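70 KDA protein (Xanthomonas sp., PDB 4B2N) is a diheme c-type cytochrome that acts as a processive rubber oxygenase, using dioxygen to cleave rubber latex. Local coordinates at residues L18-A22 / S23-P27; F133-Q136 / V137-Y141; A222-M225 / F226-T229; P476-I479 / Y480-G484; S646-D649 / S650-W653. One frame throughout, in Å; residues are numbered along the deposited sequence.

Contact 1 of 5, residues L18-A22 / S23-P27; sequences LLDQA and SIRSP
Arg25 reaches back along the chain to the backbone carbonyl of Asp20, five residues earlier. Its CB and CG stay clear of the 18-22 segment. CG lies anti to the backbone N (chi1 -167°), and the chain then bends twice, at chi2 and chi3. These bends turn the guanidinium back over Ala22. NE comes first to the Ala22 methyl, with NE to CB at 4.0 Å. CZ sits closer, 3.7 Å from Ala22 CB, which lies over the centre of one guanidinium face. The two end nitrogens then share one acceptor. NH1 donates to Asp20 O at 2.9 Å, and NH2 donates to the same Asp20 O at 2.8 Å. This oxygen lies close to the guanidinium plane, so the grip is end-on.

The contact belongs to an irregular loop that leads into helix 27-32. Ser26 is the N-cap of that helix, and the backbone N atoms of Arg25 and Ser26 both bond to Ser347 OG. Arg25 is buried, although most of the loop around it is at the surface.

NH1 also forms a salt bridge to the Asp20 carboxylate, with NH1 to OD2 at 3.2 Å. As a hydrogen bond it is weak. The carboxylate and guanidinium planes stand 85° apart, so this is not a flat two-pronged pair. Asp20 OD2 has a second cationic partner in Lys414. A water accepts from Ala22 N at 2.9 Å and, more weakly, from Arg25 NH2. The side chains of Phe296 and Tyr507 also touch Arg25.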
# COMPACT_ATOMS: atom_id res chain seq x y z
N LEU A 18 23.72 -1.96 -20.47
CA LEU A 18 22.64 -1.00 -20.24
C LEU A 18 21.47 -1.77 -19.57
O LEU A 18 20.84 -1.27 -18.63
CB LEU A 18 22.17 -0.36 -21.57
CG LEU A 18 23.05 0.70 -22.24
CD1 LEU A 18 22.62 1.00 -23.65
CD2 LEU A 18 23.16 1.99 -21.43
N LEU A 19 21.19 -2.98 -20.04
CA LEU A 19 20.03 -3.73 -19.54
C LEU A 19 20.48 -4.50 -18.30
O LEU A 19 21.67 -4.76 -18.11
CB LEU A 19 19.53 -4.69 -20.61
CG LEU A 19 19.03 -4.00 -21.87
CD1 LEU A 19 18.38 -5.02 -22.80
CD2 LEU A 19 18.07 -2.84 -21.57
N ASP A 20 19.53 -4.83 -17.44
CA ASP A 20 19.83 -5.60 -16.29
C ASP A 20 18.57 -6.38 -15.89
O ASP A 20 17.96 -6.08 -14.87
CB ASP A 20 20.15 -4.62 -15.17
CG ASP A 20 20.52 -5.33 -13.86
OD1 ASP A 20 20.85 -6.50 -13.85
OD2 ASP A 20 20.56 -4.71 -12.82
N GLN A 21 18.21 -7.39 -16.67
CA GLN A 21 17.01 -8.21 -16.40
C GLN A 21 17.34 -9.21 -15.26
O GLN A 21 18.38 -9.73 -15.24
CB GLN A 21 16.61 -8.90 -17.71
CG GLN A 21 16.43 -7.84 -18.83
CD GLN A 21 16.57 -8.38 -20.27
OE1 GLN A 21 17.67 -8.40 -20.88
NE2 GLN A 21 15.44 -8.79 -20.84
N ALA A 22 16.50 -9.39 -14.23
CA ALA A 22 16.94 -10.26 -13.10
C ALA A 22 15.76 -10.90 -12.49
O ALA A 22 14.70 -10.26 -12.39
CB ALA A 22 17.72 -9.52 -12.07
N SER A 23 15.93 -12.17 -12.15
CA SER A 23 14.90 -12.91 -11.49
C SER A 23 15.00 -12.54 -10.02
O SER A 23 13.98 -12.51 -9.28
CB SER A 23 15.24 -14.39 -11.63
OG SER A 23 14.77 -14.83 -12.87
N ILE A 24 16.25 -12.41 -9.59
CA ILE A 24 16.54 -12.07 -8.21
C ILE A 24 16.99 -10.63 -8.23
O ILE A 24 18.03 -10.31 -8.73
CB ILE A 24 17.60 -12.98 -7.57
CG1 ILE A 24 17.22 -14.44 -7.80
CG2 ILE A 24 17.68 -12.70 -6.04
CD1 ILE A 24 18.34 -15.38 -7.33
N ARG A 25 16.17 -9.75 -7.66
CA ARG A 25 16.44 -8.34 -7.63
C ARG A 25 16.83 -7.81 -6.21
O ARG A 25 17.83 -7.09 -6.01
CB ARG A 25 15.14 -7.67 -8.14
CG ARG A 25 15.38 -6.23 -8.46
CD ARG A 25 16.32 -6.13 -9.62
NE ARG A 25 15.67 -6.35 -10.90
CZ ARG A 25 16.31 -6.12 -12.05
NH1 ARG A 25 17.57 -5.68 -12.00
NH2 ARG A 25 15.70 -6.29 -13.21
N SER A 26 16.06 -8.21 -5.22
CA SER A 26 16.31 -7.88 -3.82
C SER A 26 17.79 -8.02 -3.51
O SER A 26 18.34 -9.08 -3.65
CB SER A 26 15.56 -8.93 -2.96
OG SER A 26 16.07 -8.78 -1.64
N PRO A 27 18.47 -6.96 -3.05
CA PRO A 27 19.95 -7.07 -2.90
C PRO A 27 20.47 -8.09 -1.85
O PRO A 27 21.46 -8.75 -2.06
CB PRO A 27 20.35 -5.65 -2.51
CG PRO A 27 19.33 -4.80 -3.18
CD PRO A 27 18.00 -5.55 -3.07
O HOH W 1 13.74 -8.48 -14.04

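Contact 2 of 5, residues F133-Q136 / V137-Y141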
# COMPACT_ATOMS: atom_id res chain seq x y z
N PHE A 133 -20.00 -20.42 -5.88
CA PHE A 133 -19.89 -19.48 -4.77
C PHE A 133 -18.43 -19.00 -4.58
O PHE A 133 -18.14 -17.84 -4.49
CB PHE A 133 -20.36 -20.18 -3.49
CG PHE A 133 -20.15 -19.35 -2.24
CD1 PHE A 133 -20.91 -18.20 -2.01
CD2 PHE A 133 -19.15 -19.72 -1.28
CE1 PHE A 133 -20.70 -17.45 -0.84
CE2 PHE A 133 -18.94 -18.96 -0.10
CZ PHE A 133 -19.72 -17.80 0.09
N GLU A 134 -17.49 -19.93 -4.54
CA GLU A 134 -16.14 -19.57 -4.17
C GLU A 134 -15.56 -18.62 -5.25
O GLU A 134 -14.97 -17.57 -4.97
CB GLU A 134 -15.37 -20.91 -3.97
CG GLU A 134 -14.11 -20.76 -3.16
CD GLU A 134 -13.37 -22.09 -3.05
OE1 GLU A 134 -13.99 -23.13 -2.64
OE2 GLU A 134 -12.18 -22.03 -3.38
N GLU A 135 -15.85 -18.88 -6.52
CA GLU A 135 -15.47 -17.96 -7.57
C GLU A 135 -16.18 -16.60 -7.49
O GLU A 135 -15.57 -15.57 -7.77
CB GLU A 135 -15.70 -18.58 -8.94
CG GLU A 135 -15.38 -17.62 -10.09
CD GLU A 135 -15.41 -18.32 -11.45
OE1 GLU A 135 -16.49 -18.75 -11.92
OE2 GLU A 135 -14.34 -18.53 -12.01
N GLN A 136 -17.49 -16.60 -7.24
CA GLN A 136 -18.22 -15.36 -7.09
C GLN A 136 -17.68 -14.46 -5.97
O GLN A 136 -17.69 -13.22 -6.11
CB GLN A 136 -19.74 -15.64 -6.87
CG GLN A 136 -20.36 -16.14 -8.19
CD GLN A 136 -21.88 -16.00 -8.19
OE1 GLN A 136 -22.63 -16.99 -8.37
NE2 GLN A 136 -22.32 -14.78 -8.06
N VAL A 137 -17.19 -15.09 -4.89
CA VAL A 137 -16.56 -14.28 -3.85
C VAL A 137 -15.41 -13.47 -4.43
O VAL A 137 -15.34 -12.27 -4.18
CB VAL A 137 -16.09 -15.08 -2.64
CG1 VAL A 137 -15.32 -14.19 -1.64
CG2 VAL A 137 -17.29 -15.74 -1.99
N SER A 138 -14.52 -14.13 -5.16
CA SER A 138 -13.34 -13.50 -5.80
C SER A 138 -13.80 -12.43 -6.73
O SER A 138 -13.25 -11.34 -6.73
CB SER A 138 -12.53 -14.55 -6.60
OG SER A 138 -11.58 -15.14 -5.68
N LYS A 139 -14.77 -12.76 -7.57
CA LYS A 139 -15.23 -11.78 -8.56
C LYS A 139 -15.82 -10.52 -7.90
O LYS A 139 -15.43 -9.41 -8.23
CB LYS A 139 -16.29 -12.40 -9.47
CG LYS A 139 -15.74 -13.27 -10.59
CD LYS A 139 -16.93 -14.06 -11.17
CE LYS A 139 -16.53 -14.88 -12.34
NZ LYS A 139 -17.85 -15.30 -12.91
N ARG A 140 -16.73 -10.72 -6.94
CA ARG A 140 -17.46 -9.61 -6.31
C ARG A 140 -16.50 -8.69 -5.58
O ARG A 140 -16.59 -7.46 -5.66
CB ARG A 140 -18.47 -10.16 -5.28
CG ARG A 140 -19.35 -9.04 -4.68
CD ARG A 140 -20.38 -9.73 -3.82
NE ARG A 140 -21.18 -8.79 -3.07
CZ ARG A 140 -22.33 -8.29 -3.52
NH1 ARG A 140 -22.75 -8.65 -4.75
NH2 ARG A 140 -23.04 -7.44 -2.77
N TYR A 141 -15.53 -9.27 -4.89
CA TYR A 141 -14.76 -8.45 -3.98
C TYR A 141 -13.44 -8.01 -4.59
O TYR A 141 -12.68 -7.28 -3.94
CB TYR A 141 -14.53 -9.18 -2.66
CG TYR A 141 -15.83 -9.44 -1.92
CD1 TYR A 141 -16.73 -8.38 -1.63
CD2 TYR A 141 -16.16 -10.72 -1.52
CE1 TYR A 141 -17.96 -8.65 -1.00
CE2 TYR A 141 -17.36 -10.98 -0.87
CZ TYR A 141 -18.22 -9.96 -0.57
OH TYR A 141 -19.41 -10.32 0.05
O HOH W 2 -11.85 -17.99 -5.76
O HOH W 3 -18.81 -17.29 -11.27
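Val137 lays its CG2 methyl over one face of the Phe133 ring. The methyl is 4.0 Å from the ring centroid and only 17° off the ring normal, which makes this a CH-pi contact. It is displaced toward the CZ side of the rim, where CG2 to CZ is 3.8 Å. The Phe133 torsion explains the meeting. With CG anti to the backbone N (chi1 173°), the ring end swings toward Val137, although CB starts off in the other direction. The ring also meets Trp124 and makes a cation-pi contact with Arg129.

Both residues lie on helix 133-141, one turn apart. The backbone carries the usual i to i+4 bonds, such as Val137 N to Phe133 O at 2.9 Å. The bond from Ser138 N to Glu134 O is weak, and a water bridges that carbonyl to Ser138 OG.

On another side of the helix, Glu135 and Lys139 lie across each other at an angle. Their aliphatic parts touch, with Glu135 CG to Lys139 CE at 3.7 Å. The charged ends stay further apart. Glu135 OE1 to Lys139 NZ is 3.8 Å, a long salt bridge. A water fills the link by donating to Glu135 OE1 at 2.8 Å and accepting from Lys139 NZ at 2.8 Å. Lys139 NZ is also bonded to Ala543 O.

Arg140 extends away from the first turn, and its CG lies over a face of the Tyr141 ring. Val137 CG1 meets that ring at its edge. Arg140 NE and Tyr141 OH both bind Asp224 OD2, joining this helix to helix 218-226.

Contact 3 of 5, residues A222-M225 / F226-T229; sequences ASDM and FRTT
The end of helix 218-226 brings Arg227 back against Ser223 and Asp224, and Thr228 against Met225. Arg227 NH2 makes a salt bridge to Asp224 OD1 at 3.1 Å. The nitrogen comes from above the carboxylate plane, and the two flat groups stand 87° apart. The Arg227 chain bends at chi3 (-65°), which turns the guanidinium back toward the helix. At its edge, NH1 donates weakly to Ser223 OG at 3.0 Å. A water sits in the same plane. It accepts from Arg227 NH1 and donates to Asp224 OD1, so it supplements the direct ion pair. Ser223 OG has further partners in Pro616 O and Ile618 N.

The backbone bonds change span here. Phe226 N bonds to Ala222 O, at 2.9 Å, whereas Arg227 N goes to Asp224 O, three residues back. Thr228 N likewise bonds to Met225 O at 2.9 Å. That donor stands well above the carbonyl plane. The Thr228 hydroxyl takes the in-plane approach instead. OG1 donates to a lone pair of Met225 O at 2.6 Å. Its chi1 of 72° places OG1 between the backbone N and the carbonyl carbon, from where it reaches the carbonyl. Met225 O therefore accepts from both the amide and the hydroxyl of Thr228.

The other carboxylate oxygen of Asp224, OD2, is taken up by helix 133-141. This charge is buried and shared between two arginines, which probably keeps the carboxylate ionised. Met225 and Thr228 both pack on Ala112 of strand 112-113, and heme c lies about 10 Å from the Ala222 side chain.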
# COMPACT_ATOMS: atom_id res chain seq x y z
N ALA A 222 -16.87 -4.65 3.18
CA ALA A 222 -17.27 -4.05 4.48
C ALA A 222 -18.81 -3.95 4.54
O ALA A 222 -19.46 -4.37 5.53
CB ALA A 222 -16.62 -2.63 4.65
N SER A 223 -19.40 -3.46 3.44
CA SER A 223 -20.87 -3.31 3.38
C SER A 223 -21.57 -4.65 3.53
O SER A 223 -22.49 -4.80 4.42
CB SER A 223 -21.26 -2.65 2.06
OG SER A 223 -22.65 -2.53 2.04
N ASP A 224 -21.16 -5.64 2.73
CA ASP A 224 -21.74 -6.97 2.86
C ASP A 224 -21.56 -7.50 4.28
O ASP A 224 -22.52 -8.03 4.88
CB ASP A 224 -21.21 -8.01 1.86
CG ASP A 224 -21.59 -7.67 0.41
OD1 ASP A 224 -22.46 -6.80 0.15
OD2 ASP A 224 -21.02 -8.34 -0.47
N MET A 225 -20.33 -7.44 4.79
CA MET A 225 -20.02 -8.10 6.08
C MET A 225 -20.83 -7.47 7.22
O MET A 225 -21.26 -8.17 8.18
CB MET A 225 -18.51 -7.94 6.36
CG MET A 225 -17.64 -8.70 5.40
SD MET A 225 -17.85 -10.41 5.76
CE MET A 225 -16.22 -10.98 5.32
N PHE A 226 -21.05 -6.18 7.07
CA PHE A 226 -21.73 -5.37 8.09
C PHE A 226 -23.14 -5.93 8.28
O PHE A 226 -23.66 -5.85 9.39
CB PHE A 226 -21.77 -3.85 7.76
CG PHE A 226 -22.67 -3.07 8.74
CD1 PHE A 226 -22.27 -2.91 10.06
CD2 PHE A 226 -23.92 -2.58 8.36
CE1 PHE A 226 -23.10 -2.25 10.97
CE2 PHE A 226 -24.76 -1.95 9.28
CZ PHE A 226 -24.34 -1.78 10.57
N ARG A 227 -23.73 -6.51 7.23
CA ARG A 227 -25.12 -6.99 7.30
C ARG A 227 -25.21 -8.43 7.76
O ARG A 227 -26.27 -9.00 7.78
CB ARG A 227 -25.84 -6.86 5.95
CG ARG A 227 -25.91 -5.41 5.46
CD ARG A 227 -26.93 -5.24 4.32
NE ARG A 227 -26.57 -5.95 3.11
CZ ARG A 227 -25.58 -5.59 2.27
NH1 ARG A 227 -24.80 -4.52 2.49
NH2 ARG A 227 -25.37 -6.32 1.20
N THR A 228 -24.07 -9.06 8.08
CA THR A 228 -24.10 -10.36 8.68
C THR A 228 -24.24 -10.33 10.22
O THR A 228 -24.11 -9.26 10.83
CB THR A 228 -22.83 -11.18 8.28
OG1 THR A 228 -21.68 -10.66 8.97
CG2 THR A 228 -22.66 -11.26 6.73
N THR A 229 -24.47 -11.49 10.84
CA THR A 229 -24.58 -11.54 12.33
C THR A 229 -23.39 -10.92 13.04
O THR A 229 -22.24 -11.32 12.81
CB THR A 229 -24.82 -12.98 12.83
OG1 THR A 229 -26.02 -13.40 12.23
CG2 THR A 229 -24.99 -13.07 14.36
O HOH W 4 -23.81 -4.48 0.07
O HOH W 5 -21.62 -7.68 11.36

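Contact 4 of 5, residues P476-I479 / Y480-G484; sequences PRAI and YNNGG
Ile479 O receives Gly484 N from five residues on, at 2.8 Å. This long reach is the outer bond of a Schellman motif, which ends helix 467-481. The inner bond runs from Gly483 N to Tyr480 O at 2.9 Å. Gly483, with a positive phi of 99°, is the C-prime residue, and having no CB it keeps clear of the preceding carbonyl.

Before the turn the bonds are i to i+4, following a kink at Pro476. Asn481 N bonds to Arg477 O at 2.7 Å. Tyr480 N bonds to Pro476 O. Asn482 N is held only weakly, by Ala478 O and Ile479 O.

The Asn481 side chain comes back against Arg477 O, with CG to O at 3.1 Å. Its chi1 of -66° sets CG beside its own backbone N. Asn481 ND2 bonds to Glu275, which also makes a salt bridge with Arg477. Arg477 has further partners in Ser447 and Ala444, so the buried guanidinium is well held. Tyr480 makes a cation-pi contact with Arg443.

At the exposed end, Ile479 CG2 rests 3.8 Å from Gly484 CA, and a water donates to Ile479 O at 2.7 Å.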
# COMPACT_ATOMS: atom_id res chain seq x y z
N PRO A 476 -1.77 16.90 28.65
CA PRO A 476 -0.47 17.49 28.38
C PRO A 476 0.05 17.03 27.05
O PRO A 476 0.80 17.74 26.45
CB PRO A 476 0.48 16.93 29.47
CG PRO A 476 -0.27 15.78 30.06
CD PRO A 476 -1.72 16.13 29.90
N ARG A 477 -0.38 15.86 26.56
CA ARG A 477 -0.01 15.51 25.13
C ARG A 477 -0.56 16.53 24.12
O ARG A 477 0.19 17.08 23.22
CB ARG A 477 -0.49 14.08 24.81
CG ARG A 477 0.43 12.98 25.44
CD ARG A 477 -0.05 11.54 25.08
NE ARG A 477 -0.03 11.46 23.63
CZ ARG A 477 1.03 11.30 22.85
NH1 ARG A 477 2.25 11.09 23.36
NH2 ARG A 477 0.86 11.39 21.53
N ALA A 478 -1.86 16.81 24.25
CA ALA A 478 -2.54 17.78 23.34
C ALA A 478 -1.88 19.16 23.46
O ALA A 478 -1.74 19.88 22.48
CB ALA A 478 -4.03 17.86 23.68
N ILE A 479 -1.47 19.53 24.67
CA ILE A 479 -0.75 20.77 24.86
C ILE A 479 0.56 20.80 24.06
O ILE A 479 0.86 21.80 23.33
CB ILE A 479 -0.49 21.04 26.35
CG1 ILE A 479 -1.85 21.39 27.03
CG2 ILE A 479 0.52 22.18 26.49
CD1 ILE A 479 -1.73 21.22 28.56
N TYR A 480 1.34 19.74 24.18
CA TYR A 480 2.54 19.61 23.36
C TYR A 480 2.17 19.64 21.87
O TYR A 480 2.81 20.37 21.09
CB TYR A 480 3.30 18.29 23.64
CG TYR A 480 4.37 18.13 22.61
CD1 TYR A 480 5.48 18.99 22.61
CD2 TYR A 480 4.26 17.16 21.58
CE1 TYR A 480 6.44 18.91 21.59
CE2 TYR A 480 5.24 17.04 20.60
CZ TYR A 480 6.32 17.93 20.62
OH TYR A 480 7.25 17.78 19.64
N ASN A 481 1.16 18.88 21.48
CA ASN A 481 0.73 18.84 20.06
C ASN A 481 0.39 20.24 19.49
O ASN A 481 0.59 20.54 18.27
CB ASN A 481 -0.47 17.90 19.91
CG ASN A 481 -0.10 16.45 20.20
OD1 ASN A 481 1.08 16.11 20.30
ND2 ASN A 481 -1.14 15.59 20.30
N ASN A 482 -0.04 21.12 20.39
CA ASN A 482 -0.46 22.47 20.02
C ASN A 482 0.62 23.49 20.37
O ASN A 482 0.34 24.68 20.55
CB ASN A 482 -1.83 22.79 20.67
CG ASN A 482 -3.00 21.91 20.08
OD1 ASN A 482 -3.30 20.70 20.50
ND2 ASN A 482 -3.65 22.51 19.10
N GLY A 483 1.87 23.06 20.50
CA GLY A 483 3.00 24.02 20.63
C GLY A 483 3.51 24.30 22.02
O GLY A 483 4.42 25.10 22.19
N GLY A 484 2.93 23.62 23.01
CA GLY A 484 3.33 23.71 24.40
C GLY A 484 4.55 22.86 24.77
O GLY A 484 5.21 22.28 23.88
O HOH W 6 -0.17 24.30 23.76

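Contact 5 of 5, residues S646-D649 / S650-W653; sequences SLTD and SERW
Asp649 and Arg652 meet through their side chains across the first turn of helix 649-660. Arg652 NH1 lies 2.9 Å from Asp649 OD1 in a salt bridge, though the hydrogen bond itself is weak, with an angle of 128°. The carboxylate and guanidinium planes are 68° apart, and OD1 sits at the guanidinium edge. Arg652 is extended from CG to NE. This carries the guanidinium back past the helix start, where the Leu647 carbonyl group lies over one of its faces. Arg652 NE bonds to Leu528 O, while Trp525 touches the Arg652 side chain and stacks on Trp653.

Glu651 pairs with Thr648 instead. These two form a capping box. Glu651 N donates to Thr648 OG1 at 3.0 Å, and Thr648 N donates to Glu651 OE1 at 2.7 Å. OE1 uses its anti lone pair for this bond. The other carboxylate oxygen, OE2, makes a salt bridge with Arg370.

Leu647 touches both partners. Its CB is 3.9 Å from Arg652 NE, and its CD2, crossing Glu651 at an angle, is 3.8 Å from Glu651 OE1. Leu647 also touches the second heme c, close to its axial ligand His641. A water accepts from Trp653 NE1 at 3.1 Å and donates weakly to Asp649 OD2.

The capping box satisfies amides at the helix start that have no helical acceptor before them. The two carboxylates near this N-terminus would probably be stabilised as anions by the helix dipole and by Arg652 and Arg370.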
# COMPACT_ATOMS: atom_id res chain seq x y z
N SER A 646 6.87 16.23 -23.18
CA SER A 646 7.98 16.73 -24.02
C SER A 646 8.61 15.58 -24.82
O SER A 646 9.36 15.83 -25.77
CB SER A 646 9.04 17.40 -23.13
OG SER A 646 9.83 16.44 -22.38
N LEU A 647 8.31 14.32 -24.44
CA LEU A 647 8.83 13.14 -25.14
C LEU A 647 8.27 13.04 -26.55
O LEU A 647 7.22 13.60 -26.85
CB LEU A 647 8.49 11.84 -24.40
CG LEU A 647 9.18 11.79 -23.06
CD1 LEU A 647 8.48 10.72 -22.24
CD2 LEU A 647 10.65 11.41 -23.27
N THR A 648 8.98 12.31 -27.41
CA THR A 648 8.42 11.96 -28.71
C THR A 648 7.78 10.61 -28.58
O THR A 648 8.13 9.84 -27.66
CB THR A 648 9.47 11.91 -29.85
OG1 THR A 648 10.41 10.82 -29.65
CG2 THR A 648 10.14 13.37 -30.11
N ASP A 649 6.83 10.31 -29.46
CA ASP A 649 6.24 8.98 -29.45
C ASP A 649 7.32 7.90 -29.63
O ASP A 649 7.20 6.81 -29.05
CB ASP A 649 5.17 8.83 -30.52
CG ASP A 649 3.83 9.43 -30.14
OD1 ASP A 649 3.62 10.02 -29.04
OD2 ASP A 649 2.96 9.36 -31.00
N SER A 650 8.35 8.16 -30.44
CA SER A 650 9.44 7.19 -30.56
C SER A 650 10.19 6.97 -29.24
O SER A 650 10.54 5.82 -28.91
CB SER A 650 10.47 7.57 -31.63
OG SER A 650 9.78 7.49 -32.85
N GLU A 651 10.45 8.07 -28.53
CA GLU A 651 11.04 7.97 -27.19
C GLU A 651 10.15 7.17 -26.28
O GLU A 651 10.64 6.30 -25.56
CB GLU A 651 11.32 9.33 -26.61
CG GLU A 651 12.56 9.95 -27.21
CD GLU A 651 12.65 11.42 -26.88
OE1 GLU A 651 11.60 12.12 -26.83
OE2 GLU A 651 13.78 11.87 -26.68
N ARG A 652 8.84 7.40 -26.35
CA ARG A 652 7.88 6.63 -25.48
C ARG A 652 7.89 5.13 -25.71
O ARG A 652 7.95 4.35 -24.73
CB ARG A 652 6.46 7.19 -25.62
CG ARG A 652 6.32 8.65 -25.22
CD ARG A 652 4.97 9.22 -25.59
NE ARG A 652 4.86 10.54 -24.95
CZ ARG A 652 4.71 11.67 -25.61
NH1 ARG A 652 4.68 11.63 -26.93
NH2 ARG A 652 4.67 12.84 -24.96
N TRP A 653 7.78 4.68 -26.96
CA TRP A 653 7.90 3.22 -27.22
C TRP A 653 9.23 2.65 -26.74
O TRP A 653 9.23 1.52 -26.21
CB TRP A 653 7.71 2.92 -28.71
CG TRP A 653 6.32 3.26 -29.17
CD1 TRP A 653 5.95 4.21 -30.09
CD2 TRP A 653 5.05 2.64 -28.72
NE1 TRP A 653 4.57 4.26 -30.27
CE2 TRP A 653 3.97 3.32 -29.49
CE3 TRP A 653 4.71 1.66 -27.82
CZ2 TRP A 653 2.62 3.00 -29.32
CZ3 TRP A 653 3.35 1.32 -27.67
CH2 TRP A 653 2.33 1.97 -28.42
O HOH W 7 2.26 6.05 -31.20

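In the fold
All five contacts are local, but their settings differ. Contacts 2 and 3 are buried and are the only pair that touch. Arg140 and Tyr141 of contact 2 meet Asp224 of contact 3, so helices 133-141 and 218-226 share one charged junction. Contact 1 is at the surface, while contacts 4 and 5 are partly buried. Contact 5 starts a helix with a capping box, contacts 3 and 4 finish helices, and contact 2 lies along one. Contact 1 is loop, held by an arginine on a backbone carbonyl. Contact 4 is chiefly backbone bonding. Contact 5 alone has a residue touching heme c; contacts 2 and 4 lie away from the annotated sites.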